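Local coordinates for protein 5-cytosine DNA methyltransferase (Entamoeba histolytica, PDB 3QV2) that probably methylates cytosine at carbon 5 in DNA or tRNA with S-adenosyl-L-methionine as donor, and here holds the product S-adenosyl-L-homocysteine, at residues Q10-E15 with N76-F81; Q71-N76 with Y118-P123; S30-N35 with L317-F322; N150-K155 with V175-T180. One frame throughout, in Å; residues are numbered along the deposited sequence. Where two conformers were deposited one is given.

Contact 1 of 4, residues Q10-E15 with N76-F81. With SO4 (sulfate ion), chain D.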
loop_
_atom_site.group_PDB
_atom_site.type_symbol
_atom_site.label_atom_id
_atom_site.label_comp_id
_atom_site.label_asym_id
_atom_site.label_seq_id
_atom_site.Cartn_x
_atom_site.Cartn_y
_atom_site.Cartn_z
ATOM N N GLN A 10 22.373 -11.832 2.262
ATOM C CA GLN A 10 21.265 -11.887 1.319
ATOM C C GLN A 10 19.920 -11.620 1.986
ATOM O O GLN A 10 19.741 -11.877 3.179
ATOM C CB GLN A 10 21.247 -13.245 0.613
ATOM C CG GLN A 10 20.285 -13.333 -0.557
ATOM C CD GLN A 10 20.387 -14.657 -1.288
ATOM O OE1 GLN A 10 19.636 -14.921 -2.227
ATOM N NE2 GLN A 10 21.322 -15.498 -0.859
ATOM N N VAL A 11 18.979 -11.098 1.207
ATOM C CA VAL A 11 17.631 -10.840 1.694
ATOM C C VAL A 11 16.618 -11.706 0.956
ATOM O O VAL A 11 16.323 -11.472 -0.215
ATOM C CB VAL A 11 17.243 -9.357 1.531
ATOM C CG1 VAL A 11 15.788 -9.143 1.922
ATOM C CG2 VAL A 11 18.158 -8.476 2.366
ATOM N N ASN A 12 16.094 -12.713 1.647
ATOM C CA ASN A 12 15.095 -13.602 1.072
ATOM C C ASN A 12 13.733 -13.361 1.712
ATOM O O ASN A 12 13.528 -13.656 2.889
ATOM C CB ASN A 12 15.521 -15.059 1.240
ATOM C CG ASN A 12 16.907 -15.325 0.685
ATOM O OD1 ASN A 12 17.801 -15.776 1.400
ATOM N ND2 ASN A 12 17.095 -15.034 -0.597
ATOM N N VAL A 13 12.802 -12.824 0.928
ATOM C CA VAL A 13 11.543 -12.325 1.469
ATOM C C VAL A 13 10.341 -13.206 1.148
ATOM O O VAL A 13 10.161 -13.639 0.010
ATOM C CB VAL A 13 11.241 -10.904 0.944
ATOM C CG1 VAL A 13 10.008 -10.336 1.631
ATOM C CG2 VAL A 13 12.438 -9.989 1.148
ATOM N N ILE A 14 9.519 -13.460 2.160
ATOM C CA ILE A 14 8.196 -14.023 1.937
ATOM C C ILE A 14 7.195 -12.874 1.902
ATOM O O ILE A 14 6.939 -12.231 2.920
ATOM C CB ILE A 14 7.785 -15.010 3.042
ATOM C CG1 ILE A 14 8.849 -16.092 3.232
ATOM C CG2 ILE A 14 6.440 -15.637 2.711
ATOM C CD1 ILE A 14 8.488 -17.122 4.281
ATOM N N GLU A 15 6.638 -12.612 0.725
ATOM C CA GLU A 15 5.742 -11.476 0.536
ATOM C C GLU A 15 4.292 -11.861 0.816
ATOM O O GLU A 15 3.525 -12.144 -0.104
ATOM C CB GLU A 15 5.891 -10.927 -0.885
ATOM C CG GLU A 15 5.341 -9.526 -1.098
ATOM C CD GLU A 15 5.727 -8.957 -2.453
ATOM O OE1 GLU A 15 5.331 -7.812 -2.754
ATOM O OE2 GLU A 15 6.428 -9.653 -3.217
ATOM N N ASN A 76 13.118 -21.301 3.258
ATOM C CA ASN A 76 14.429 -20.856 3.721
ATOM C C ASN A 76 14.628 -19.358 3.537
ATOM O O ASN A 76 15.657 -18.912 3.030
ATOM C CB ASN A 76 15.547 -21.630 3.016
ATOM C CG ASN A 76 15.514 -23.113 3.327
ATOM O OD1 ASN A 76 15.575 -23.951 2.427
ATOM N ND2 ASN A 76 15.409 -23.446 4.609
ATOM N N CYS A 77 13.634 -18.579 3.950
ATOM C CA CYS A 77 13.707 -17.128 3.847
ATOM C C CYS A 77 14.086 -16.514 5.188
ATOM O O CYS A 77 13.974 -17.160 6.228
ATOM C CB CYS A 77 12.377 -16.551 3.360
ATOM S SG CYS A 77 12.025 -16.863 1.617
ATOM N N ASN A 78 14.533 -15.263 5.156
ATOM C CA ASN A 78 14.957 -14.573 6.370
ATOM C C ASN A 78 14.272 -13.222 6.552
ATOM O O ASN A 78 14.701 -12.405 7.366
ATOM C CB ASN A 78 16.478 -14.395 6.375
ATOM C CG ASN A 78 16.977 -13.615 5.173
ATOM O OD1 ASN A 78 16.203 -12.955 4.480
ATOM N ND2 ASN A 78 18.279 -13.686 4.922
ATOM N N THR A 79 13.204 -12.994 5.796
ATOM C CA THR A 79 12.504 -11.717 5.845
ATOM C C THR A 79 11.004 -11.869 5.602
ATOM O O THR A 79 10.575 -12.652 4.755
ATOM C CB THR A 79 13.083 -10.724 4.821
ATOM O OG1 THR A 79 14.490 -10.566 5.045
ATOM C CG2 THR A 79 12.403 -9.375 4.944
ATOM N N TRP A 80 10.213 -11.109 6.355
ATOM C CA TRP A 80 8.766 -11.097 6.188
ATOM C C TRP A 80 8.272 -9.710 5.792
ATOM O O TRP A 80 8.429 -8.750 6.543
ATOM C CB TRP A 80 8.069 -11.520 7.482
ATOM C CG TRP A 80 8.063 -12.994 7.743
ATOM C CD1 TRP A 80 8.813 -13.947 7.115
ATOM C CD2 TRP A 80 7.259 -13.685 8.703
ATOM N NE1 TRP A 80 8.527 -15.188 7.631
ATOM C CE2 TRP A 80 7.569 -15.054 8.611
ATOM C CE3 TRP A 80 6.299 -13.278 9.639
ATOM C CZ2 TRP A 80 6.966 -16.019 9.409
ATOM C CZ3 TRP A 80 5.696 -14.236 10.434
ATOM C CH2 TRP A 80 6.032 -15.590 10.314
ATOM N N PHE A 81 7.683 -9.612 4.604
ATOM C CA PHE A 81 6.975 -8.403 4.195
ATOM C C PHE A 81 5.487 -8.706 4.176
ATOM O O PHE A 81 5.070 -9.758 3.689
ATOM C CB PHE A 81 7.426 -7.938 2.810
ATOM C CG PHE A 81 8.793 -7.319 2.790
ATOM C CD1 PHE A 81 9.492 -7.112 3.964
ATOM C CD2 PHE A 81 9.375 -6.934 1.593
ATOM C CE1 PHE A 81 10.748 -6.540 3.947
ATOM C CE2 PHE A 81 10.632 -6.361 1.570
ATOM C CZ PHE A 81 11.317 -6.163 2.750
HETATM S S SO4 D . 20.178 -16.266 6.499
HETATM O O1 SO4 D . 18.919 -16.847 6.041
HETATM O O2 SO4 D . 19.980 -14.869 6.873
HETATM O O3 SO4 D . 20.652 -17.016 7.660
HETATM O O4 SO4 D . 21.162 -16.342 5.423
#

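Contact 2 of 4, residues Q71-N76 with Y118-P123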
loop_
_atom_site.group_PDB
_atom_site.type_symbol
_atom_site.label_atom_id
_atom_site.label_comp_id
_atom_site.label_asym_id
_atom_site.label_seq_id
_atom_site.Cartn_x
_atom_site.Cartn_y
_atom_site.Cartn_z
ATOM N N GLN A 71 5.869 -25.760 5.367
ATOM C CA GLN A 71 5.858 -25.140 4.047
ATOM C C GLN A 71 6.554 -23.785 4.066
ATOM O O GLN A 71 7.313 -23.453 3.155
ATOM C CB GLN A 71 4.429 -24.998 3.521
ATOM C CG GLN A 71 4.345 -24.333 2.157
ATOM C CD GLN A 71 2.945 -24.354 1.576
ATOM O OE1 GLN A 71 2.668 -23.700 0.570
ATOM N NE2 GLN A 71 2.053 -25.109 2.206
ATOM N N ILE A 72 6.299 -23.004 5.111
ATOM C CA ILE A 72 6.938 -21.702 5.257
ATOM C C ILE A 72 8.450 -21.837 5.433
ATOM O O ILE A 72 9.225 -21.111 4.811
ATOM C CB ILE A 72 6.352 -20.915 6.441
ATOM C CG1 ILE A 72 5.000 -20.303 6.059
ATOM C CG2 ILE A 72 7.313 -19.823 6.883
ATOM C CD1 ILE A 72 4.298 -19.617 7.205
ATOM N N GLU A 73 8.862 -22.779 6.273
ATOM C CA GLU A 73 10.275 -22.965 6.578
ATOM C C GLU A 73 11.034 -23.549 5.386
ATOM O O GLU A 73 12.230 -23.305 5.224
ATOM C CB GLU A 73 10.437 -23.856 7.814
ATOM C CG GLU A 73 11.680 -23.556 8.636
ATOM C CD GLU A 73 11.699 -24.297 9.959
ATOM O OE1 GLU A 73 11.971 -23.656 10.997
ATOM O OE2 GLU A 73 11.451 -25.520 9.965
ATOM N N SER A 74 10.333 -24.310 4.552
ATOM C CA SER A 74 10.944 -24.913 3.371
ATOM C C SER A 74 11.450 -23.837 2.417
ATOM O O SER A 74 12.329 -24.087 1.592
ATOM C CB SER A 74 9.950 -25.826 2.649
ATOM O OG SER A 74 8.935 -25.071 2.007
ATOM N N LEU A 75 10.886 -22.641 2.537
ATOM C CA LEU A 75 11.273 -21.516 1.693
ATOM C C LEU A 75 12.664 -20.998 2.046
ATOM O O LEU A 75 13.310 -20.338 1.234
ATOM C CB LEU A 75 10.246 -20.386 1.804
ATOM C CG LEU A 75 9.043 -20.436 0.861
ATOM C CD1 LEU A 75 8.536 -21.856 0.675
ATOM C CD2 LEU A 75 7.930 -19.521 1.359
ATOM N N ASN A 76 13.118 -21.301 3.258
ATOM C CA ASN A 76 14.429 -20.856 3.721
ATOM C C ASN A 76 14.628 -19.358 3.537
ATOM O O ASN A 76 15.657 -18.912 3.030
ATOM C CB ASN A 76 15.547 -21.630 3.016
ATOM C CG ASN A 76 15.514 -23.113 3.327
ATOM O OD1 ASN A 76 15.575 -23.951 2.427
ATOM N ND2 ASN A 76 15.409 -23.446 4.609
ATOM N N TYR A 118 7.925 -20.797 16.402
ATOM C CA TYR A 118 8.391 -22.177 16.288
ATOM C C TYR A 118 9.437 -22.393 15.195
ATOM O O TYR A 118 10.014 -23.473 15.090
ATOM C CB TYR A 118 7.205 -23.131 16.104
ATOM C CG TYR A 118 6.214 -23.076 17.246
ATOM C CD1 TYR A 118 6.457 -23.752 18.434
ATOM C CD2 TYR A 118 5.041 -22.342 17.138
ATOM C CE1 TYR A 118 5.556 -23.701 19.483
ATOM C CE2 TYR A 118 4.135 -22.286 18.179
ATOM C CZ TYR A 118 4.397 -22.966 19.348
ATOM O OH TYR A 118 3.499 -22.915 20.390
ATOM N N LEU A 119 9.685 -21.365 14.389
ATOM C CA LEU A 119 10.710 -21.447 13.353
ATOM C C LEU A 119 12.088 -21.652 13.969
ATOM O O LEU A 119 12.404 -21.069 15.005
ATOM C CB LEU A 119 10.723 -20.174 12.504
ATOM C CG LEU A 119 9.478 -19.877 11.666
ATOM C CD1 LEU A 119 9.589 -18.508 11.015
ATOM C CD2 LEU A 119 9.274 -20.955 10.621
ATOM N N ILE A 120 12.902 -22.488 13.331
ATOM C CA ILE A 120 14.291 -22.644 13.738
ATOM C C ILE A 120 15.005 -21.318 13.533
ATOM O O ILE A 120 15.770 -20.869 14.385
ATOM C CB ILE A 120 15.008 -23.729 12.916
ATOM C CG1 ILE A 120 14.400 -25.104 13.198
ATOM C CG2 ILE A 120 16.496 -23.735 13.231
ATOM C CD1 ILE A 120 14.533 -25.543 14.638
ATOM N N ASN A 121 14.737 -20.692 12.391
ATOM C CA ASN A 121 15.309 -19.394 12.072
ATOM C C ASN A 121 14.233 -18.333 11.866
ATOM O O ASN A 121 13.653 -18.229 10.786
ATOM C CB ASN A 121 16.189 -19.491 10.824
ATOM C CG ASN A 121 17.360 -20.434 11.010
ATOM O OD1 ASN A 121 17.523 -21.397 10.261
ATOM N ND2 ASN A 121 18.185 -20.161 12.015
ATOM N N LYS A 122 13.964 -17.553 12.907
ATOM C CA LYS A 122 13.026 -16.445 12.798
ATOM C C LYS A 122 13.549 -15.446 11.777
ATOM O O LYS A 122 14.757 -15.233 11.684
ATOM C CB LYS A 122 12.848 -15.758 14.153
ATOM C CG LYS A 122 12.110 -16.597 15.185
ATOM C CD LYS A 122 11.924 -15.845 16.496
ATOM C CE LYS A 122 13.245 -15.658 17.227
ATOM N NZ LYS A 122 13.800 -16.950 17.722
ATOM N N PRO A 123 12.641 -14.831 11.003
ATOM C CA PRO A 123 13.045 -13.803 10.039
ATOM C C PRO A 123 13.787 -12.675 10.743
ATOM O O PRO A 123 13.309 -12.166 11.757
ATOM C CB PRO A 123 11.710 -13.299 9.475
ATOM C CG PRO A 123 10.672 -13.742 10.460
ATOM C CD PRO A 123 11.183 -15.029 11.021
HETATM O O HOH W 1 13.456 -21.449 10.041
#

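Contact 3 of 4, residues S30-N35 with L317-F322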
loop_
_atom_site.group_PDB
_atom_site.type_symbol
_atom_site.label_atom_id
_atom_site.label_comp_id
_atom_site.label_asym_id
_atom_site.label_seq_id
_atom_site.Cartn_x
_atom_site.Cartn_y
_atom_site.Cartn_z
ATOM N N SER A 30 14.211 1.242 -3.413
ATOM C CA SER A 30 14.977 1.799 -2.303
ATOM C C SER A 30 16.477 1.739 -2.585
ATOM O O SER A 30 16.907 1.177 -3.592
ATOM C CB SER A 30 14.660 1.065 -0.999
ATOM O OG SER A 30 15.281 -0.207 -0.962
ATOM N N SER A 31 17.269 2.317 -1.688
ATOM C CA SER A 31 18.715 2.362 -1.866
ATOM C C SER A 31 19.422 1.247 -1.099
ATOM O O SER A 31 20.646 1.257 -0.961
ATOM C CB SER A 31 19.266 3.720 -1.430
ATOM O OG SER A 31 19.086 3.916 -0.040
ATOM N N ILE A 32 18.647 0.290 -0.601
ATOM C CA ILE A 32 19.206 -0.841 0.127
ATOM C C ILE A 32 20.268 -1.545 -0.719
ATOM O O ILE A 32 21.325 -1.928 -0.220
ATOM C CB ILE A 32 18.104 -1.832 0.547
ATOM C CG1 ILE A 32 17.107 -1.146 1.482
ATOM C CG2 ILE A 32 18.708 -3.056 1.212
ATOM C CD1 ILE A 32 16.027 -2.062 2.009
ATOM N N ASN A 33 19.972 -1.699 -2.005
ATOM C CA ASN A 33 20.918 -2.238 -2.981
ATOM C C ASN A 33 21.515 -3.610 -2.659
ATOM O O ASN A 33 22.610 -3.941 -3.116
ATOM C CB ASN A 33 22.031 -1.228 -3.271
ATOM C CG ASN A 33 21.519 0.015 -3.975
ATOM O OD1 ASN A 33 20.487 -0.019 -4.647
ATOM N ND2 ASN A 33 22.239 1.120 -3.825
ATOM N N ILE A 34 20.801 -4.404 -1.871
ATOM C CA ILE A 34 21.139 -5.812 -1.732
ATOM C C ILE A 34 20.179 -6.611 -2.601
ATOM O O ILE A 34 18.965 -6.485 -2.463
ATOM C CB ILE A 34 21.029 -6.306 -0.277
ATOM C CG1 ILE A 34 22.221 -5.824 0.550
ATOM C CG2 ILE A 34 20.967 -7.824 -0.236
ATOM C CD1 ILE A 34 22.023 -4.468 1.177
ATOM N N ASN A 35 20.717 -7.415 -3.513
ATOM C CA ASN A 35 19.868 -8.254 -4.350
ATOM C C ASN A 35 19.034 -9.191 -3.487
ATOM O O ASN A 35 19.544 -9.803 -2.547
ATOM C CB ASN A 35 20.698 -9.035 -5.367
ATOM C CG ASN A 35 21.362 -8.131 -6.391
ATOM O OD1 ASN A 35 22.506 -7.711 -6.217
ATOM N ND2 ASN A 35 20.641 -7.822 -7.463
ATOM N N LEU A 317 11.305 3.735 4.725
ATOM C CA LEU A 317 11.171 3.022 5.991
ATOM C C LEU A 317 11.915 1.690 5.974
ATOM O O LEU A 317 12.449 1.257 6.994
ATOM C CB LEU A 317 9.694 2.810 6.332
ATOM C CG LEU A 317 8.879 4.099 6.461
ATOM C CD1 LEU A 317 7.440 3.789 6.825
ATOM C CD2 LEU A 317 9.509 5.025 7.492
ATOM N N MET A 318 11.947 1.043 4.814
ATOM C CA MET A 318 12.679 -0.208 4.667
ATOM C C MET A 318 14.180 0.028 4.783
ATOM O O MET A 318 14.895 -0.763 5.395
ATOM C CB MET A 318 12.349 -0.879 3.334
ATOM C CG MET A 318 10.973 -1.525 3.282
ATOM S SD MET A 318 10.704 -2.420 1.740
ATOM C CE MET A 318 9.158 -3.256 2.091
ATOM N N GLU A 319 14.649 1.122 4.191
ATOM C CA GLU A 319 16.054 1.495 4.281
ATOM C C GLU A 319 16.464 1.635 5.743
ATOM O O GLU A 319 17.600 1.333 6.114
ATOM C CB GLU A 319 16.313 2.797 3.522
ATOM C CG GLU A 319 16.126 2.677 2.016
ATOM C CD GLU A 319 16.045 4.024 1.324
ATOM O OE1 GLU A 319 16.108 5.059 2.021
ATOM O OE2 GLU A 319 15.915 4.046 0.083
ATOM N N TYR A 320 15.527 2.084 6.571
ATOM C CA TYR A 320 15.757 2.183 8.006
ATOM C C TYR A 320 15.769 0.796 8.640
ATOM O O TYR A 320 16.698 0.443 9.367
ATOM C CB TYR A 320 14.682 3.054 8.656
ATOM C CG TYR A 320 14.798 3.163 10.159
ATOM C CD1 TYR A 320 15.848 3.857 10.745
ATOM C CD2 TYR A 320 13.850 2.583 10.991
ATOM C CE1 TYR A 320 15.956 3.962 12.119
ATOM C CE2 TYR A 320 13.948 2.684 12.365
ATOM C CZ TYR A 320 15.002 3.375 12.923
ATOM O OH TYR A 320 15.103 3.479 14.292
ATOM N N LEU A 321 14.731 0.017 8.352
ATOM C CA LEU A 321 14.605 -1.344 8.865
ATOM C C LEU A 321 15.853 -2.186 8.611
ATOM O O LEU A 321 16.236 -3.007 9.443
ATOM C CB LEU A 321 13.388 -2.032 8.238
ATOM C CG LEU A 321 13.221 -3.529 8.510
ATOM C CD1 LEU A 321 13.000 -3.792 9.991
ATOM C CD2 LEU A 321 12.074 -4.096 7.688
ATOM N N PHE A 322 16.482 -1.980 7.458
ATOM C CA PHE A 322 17.635 -2.782 7.058
ATOM C C PHE A 322 18.974 -2.080 7.285
ATOM O O PHE A 322 20.001 -2.518 6.767
ATOM C CB PHE A 322 17.522 -3.182 5.585
ATOM C CG PHE A 322 16.474 -4.223 5.313
ATOM C CD1 PHE A 322 16.780 -5.571 5.409
ATOM C CD2 PHE A 322 15.187 -3.858 4.950
ATOM C CE1 PHE A 322 15.823 -6.533 5.156
ATOM C CE2 PHE A 322 14.227 -4.818 4.695
ATOM C CZ PHE A 322 14.545 -6.157 4.799
#

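Contact 4 of 4, residues N150-K155 with V175-T180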
loop_
_atom_site.group_PDB
_atom_site.type_symbol
_atom_site.label_atom_id
_atom_site.label_comp_id
_atom_site.label_asym_id
_atom_site.label_seq_id
_atom_site.Cartn_x
_atom_site.Cartn_y
_atom_site.Cartn_z
ATOM N N ASN A 150 9.550 -12.927 21.443
ATOM C CA ASN A 150 10.489 -13.616 20.561
ATOM C C ASN A 150 11.727 -12.786 20.220
ATOM O O ASN A 150 12.361 -12.996 19.185
ATOM C CB ASN A 150 9.791 -14.105 19.288
ATOM C CG ASN A 150 8.880 -15.291 19.543
ATOM O OD1 ASN A 150 9.309 -16.443 19.475
ATOM N ND2 ASN A 150 7.617 -15.015 19.842
ATOM N N GLN A 151 12.055 -11.841 21.098
ATOM C CA GLN A 151 13.323 -11.112 21.050
ATOM C C GLN A 151 13.455 -10.096 19.912
ATOM O O GLN A 151 14.562 -9.815 19.454
ATOM C CB GLN A 151 14.501 -12.094 21.002
ATOM C CG GLN A 151 14.403 -13.248 21.992
ATOM C CD GLN A 151 14.379 -12.789 23.438
ATOM O OE1 GLN A 151 14.418 -11.592 23.722
ATOM N NE2 GLN A 151 14.319 -13.741 24.361
ATOM N N TYR A 152 12.333 -9.541 19.464
ATOM C CA TYR A 152 12.356 -8.547 18.395
ATOM C C TYR A 152 12.434 -7.126 18.938
ATOM O O TYR A 152 11.884 -6.822 19.996
ATOM C CB TYR A 152 11.119 -8.679 17.503
ATOM C CG TYR A 152 11.218 -9.760 16.450
ATOM C CD1 TYR A 152 11.763 -9.492 15.200
ATOM C CD2 TYR A 152 10.760 -11.044 16.701
ATOM C CE1 TYR A 152 11.854 -10.475 14.232
ATOM C CE2 TYR A 152 10.845 -12.034 15.741
ATOM C CZ TYR A 152 11.393 -11.746 14.510
ATOM O OH TYR A 152 11.479 -12.727 13.552
ATOM N N TYR A 153 13.129 -6.261 18.206
ATOM C CA TYR A 153 13.088 -4.827 18.462
ATOM C C TYR A 153 12.092 -4.205 17.492
ATOM O O TYR A 153 12.125 -4.488 16.296
ATOM C CB TYR A 153 14.469 -4.201 18.277
ATOM C CG TYR A 153 15.491 -4.669 19.287
ATOM C CD1 TYR A 153 15.703 -3.965 20.466
ATOM C CD2 TYR A 153 16.242 -5.815 19.065
ATOM C CE1 TYR A 153 16.635 -4.388 21.393
ATOM C CE2 TYR A 153 17.176 -6.247 19.986
ATOM C CZ TYR A 153 17.368 -5.530 21.147
ATOM O OH TYR A 153 18.298 -5.957 22.067
ATOM N N ILE A 154 11.204 -3.361 18.006
ATOM C CA ILE A 154 10.114 -2.837 17.193
ATOM C C ILE A 154 10.056 -1.315 17.162
ATOM O O ILE A 154 9.983 -0.661 18.203
ATOM C CB ILE A 154 8.752 -3.373 17.676
ATOM C CG1 ILE A 154 8.780 -4.898 17.770
ATOM C CG2 ILE A 154 7.637 -2.911 16.751
ATOM C CD1 ILE A 154 7.514 -5.496 18.343
ATOM N N LYS A 155 10.093 -0.761 15.954
ATOM C CA LYS A 155 9.845 0.659 15.753
ATOM C C LYS A 155 8.689 0.850 14.782
ATOM O O LYS A 155 8.619 0.193 13.744
ATOM C CB LYS A 155 11.095 1.374 15.242
ATOM C CG LYS A 155 12.182 1.526 16.290
ATOM C CD LYS A 155 12.835 2.894 16.208
ATOM C CE LYS A 155 13.861 3.079 17.314
ATOM N NZ LYS A 155 13.256 2.926 18.667
ATOM N N VAL A 175 5.077 -0.895 10.719
ATOM C CA VAL A 175 5.807 -1.574 11.781
ATOM C C VAL A 175 7.124 -2.134 11.255
ATOM O O VAL A 175 7.151 -2.848 10.255
ATOM C CB VAL A 175 4.984 -2.721 12.393
ATOM C CG1 VAL A 175 5.783 -3.419 13.480
ATOM C CG2 VAL A 175 3.672 -2.194 12.949
ATOM N N MET A 176 8.213 -1.798 11.937
ATOM C CA MET A 176 9.537 -2.279 11.564
ATOM C C MET A 176 10.148 -3.088 12.698
ATOM O O MET A 176 10.531 -2.539 13.731
ATOM C CB MET A 176 10.445 -1.104 11.199
ATOM C CG MET A 176 10.032 -0.382 9.928
ATOM S SD MET A 176 10.501 1.358 9.945
ATOM C CE MET A 176 9.389 1.982 11.203
ATOM N N ALA A 177 10.233 -4.399 12.501
ATOM C CA ALA A 177 10.739 -5.294 13.532
ATOM C C ALA A 177 11.958 -6.069 13.049
ATOM O O ALA A 177 12.023 -6.483 11.894
ATOM C CB ALA A 177 9.645 -6.251 13.982
ATOM N N ARG A 178 12.922 -6.255 13.943
ATOM C CA ARG A 178 14.126 -7.012 13.625
ATOM C C ARG A 178 14.814 -7.481 14.904
ATOM O O ARG A 178 14.480 -7.031 15.999
ATOM C CB ARG A 178 15.081 -6.177 12.771
ATOM C CG ARG A 178 15.743 -5.029 13.509
ATOM C CD ARG A 178 16.464 -4.103 12.548
ATOM N NE ARG A 178 17.462 -3.281 13.225
ATOM C CZ ARG A 178 18.121 -2.283 12.648
ATOM N NH1 ARG A 178 17.880 -1.980 11.382
ATOM N NH2 ARG A 178 19.016 -1.588 13.336
ATOM N N LEU A 179 15.777 -8.385 14.759
ATOM C CA LEU A 179 16.422 -9.005 15.912
ATOM C C LEU A 179 17.598 -8.189 16.445
ATOM O O LEU A 179 18.157 -8.504 17.495
ATOM C CB LEU A 179 16.872 -10.423 15.562
ATOM C CG LEU A 179 15.760 -11.341 15.052
ATOM C CD1 LEU A 179 16.331 -12.674 14.601
ATOM C CD2 LEU A 179 14.703 -11.542 16.123
ATOM N N THR A 180 17.971 -7.142 15.718
ATOM C CA THR A 180 19.027 -6.242 16.169
ATOM C C THR A 180 18.430 -4.899 16.573
ATOM O O THR A 180 17.497 -4.415 15.933
ATOM C CB THR A 180 20.086 -6.015 15.078
ATOM O OG1 THR A 180 19.492 -5.332 13.967
ATOM C CG2 THR A 180 20.662 -7.343 14.608
HETATM O O HOH W 2 17.270 -10.237 19.382
#

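Contact 1 of 4, residues Q10-E15 with N76-F81
Val13 pairs with Thr79, Ile14 with Trp80 and Glu15 with Phe81 where strands 11-16 and 79-82 run parallel in the Rossmann-like sheet of the class I methyltransferase fold. Backbone bonds define this register: Ile14 N donates to Thr79 O at 2.9 Å, and Phe81 N to Ile14 O. Ahead of the bridges, Asn78 adds its side chain to a backbone bond, Asn78 N to Asn12 O. Asn78 OD1 accepts from Asn12 N at 2.8 Å and from Thr79 OG1, from opposite faces of the amide plane. ND2 spends one proton on Gln10 O (2.9 Å) and the other on sulfate O2 (2.8 Å), which fixes the amide flip; that ion, probably from the crystallisation liquor, is also hydrogen-bonded to Lys9 and Lys124. Apolar packing divides: beside Trp80, Ile14 CG1 rests on Cys77 CB at 3.6 Å. On the opposite sheet face, with CG1 anti to the backbone N (chi1 -174°), Val13 lays that methyl over the Phe81 ring, 3.8 Å from its centroid and 28° off the normal.

Contact 2 of 4, residues Q71-N76 with Y118-P123
Glu73, with the largest share of the buried surface, reaches from helix 69-74 to the loop 118-123 and ends in a hydrogen bond: Ile120 N donates to Glu73 OE1 at 2.8 Å. The N-H points almost straight at the oxygen (168°) and meets it nearly in line with the C-O bond. CD lies trans to CA (chi2 171°), stretching the side chain toward the loop. A water donates to Glu73 OE1 at 2.8 Å and accepts from Asn121 N, so one carboxylate oxygen serves two consecutive amides, the first directly and the second through the water. In the class I methyltransferase fold this joins two neighbouring connections on one side of the sheet, since the helix leads into strand 79-82 and the loop links helix 106-115 to strand 125-130. Leu119, next in buried surface, runs past Glu73 in the opposite direction; its CD2 lies 4.1 Å from Glu73 CG and 3.8 Å from Glu73 OE1. Deeper in, Ile72 CG2 approaches the same methyl, Leu119 CD2, more loosely, at 4.4 Å, while Ile72 also packs on Leu111 and Ile115 of helix 106-115. Ile120 CG1 lies 3.6 Å from Glu73 OE1.

Contact 3 of 4, residues S30-N35 with L317-F322
Glu319 OE2 accepts a hydrogen bond from Ser31 N at 2.8 Å, tying the C-terminal helix 311-321 to the turn that follows helix 22-29 in the Rossmann-like methyltransferase fold. The amide comes from the anti side of the carboxylate, 32° out of its plane, with an N-H...O angle of 155°. Ser31 OG lies 3.2 Å from the same Glu319 OE2, a weak contact whose proton has another acceptor within reach. A straight CB-CG bond (chi2 166°) lets Glu319 carry its carboxylate from the helix to the serines. Ser30 meets it through carbon, its CB being 3.4 Å from Glu319 OE2. Its hydroxyl is engaged within the turn instead: Ser30 OG bonds to Tyr27 O of helix 22-29 and weakly accepts from Ile32 N. Along the helix, Met318 O is satisfied by Phe322 N at 2.9 Å, a bond of the last turn. The apolar half of the contact belongs to Ile32. CG1 passes 4.0 Å from Glu319 CG, and the terminal methyl, Ile32 CD1, touches both Met318 CB and Phe322 CD2, approaching the latter obliquely at 3.5 Å.

Contact 4 of 4, residues N150-K155 with V175-T180
Tyr153 and Arg178, like Lys155 and Met176, form hydrogen-bonded pairs of an antiparallel strand pair at the 153-159 edge of the Rossmann-like sheet, with Ile154 and Ala177 as the non-hydrogen-bonded pair between them. All four amides of the two outer pairs are used, and the shortest bonds include Tyr153 N to Arg178 O at 2.7 Å, an almost straight 170°. On the tight side Tyr152, Ile154 and Val175 pack on helix 138-149, Ile154 meeting Tyr144 and Leu147 there. Ile154 CG2 touches Val175 CG1 at 3.8 Å, and Ile154 CG1 lies beside Ala177 CB at 4.1 Å.

Tyr153 and Lys155, both exposed, mark the looser side. The Tyr153 ring turns its edge to the chain leaving strand 172-178, its CE2 being 3.5 Å from Leu179 O. Arg178 and Met176 share this sheet face but are buried: Arg178 forms a salt bridge with Asp323 and is further fixed by NE donating to Thr180 O, while Met176, bent at chi3 (-69°), brings CE to 3.2 Å from Lys155 O. Where the strands diverge, a water donates to both Gln151 O and Leu179 O. Even at this end the packing is close on the Tyr152 side: Leu179 CD2 sits over the centre of the Tyr152 ring, 3.5 Å from its centroid and 10° off the normal.

Contacts 1 and 4 belong to the same six-stranded sheet, their centres about 15 Å apart, nearest atoms about 6 Å, with strand 125-130 between their strand pairs. Contact 2 shares Asn76 with contact 1 and packs Ile72 CG2 3.9 Å from Ile14 CD1; it meets contact 4 where Pro123 O lies 2.6 Å from Tyr152 OH, a probable hydrogen bond. Contact 3 brings Met318 CE to 3.5 Å from Phe81 CE2 of contact 1, and Leu321 O to 2.7 Å from Arg178 NH1 of contact 4. Nearest the bound S-adenosyl-L-homocysteine is contact 1, its Glu15 side chain about 6 Å away, against about 9 Å for Met318, 11 Å for Ile72 and 14 Å for Val175.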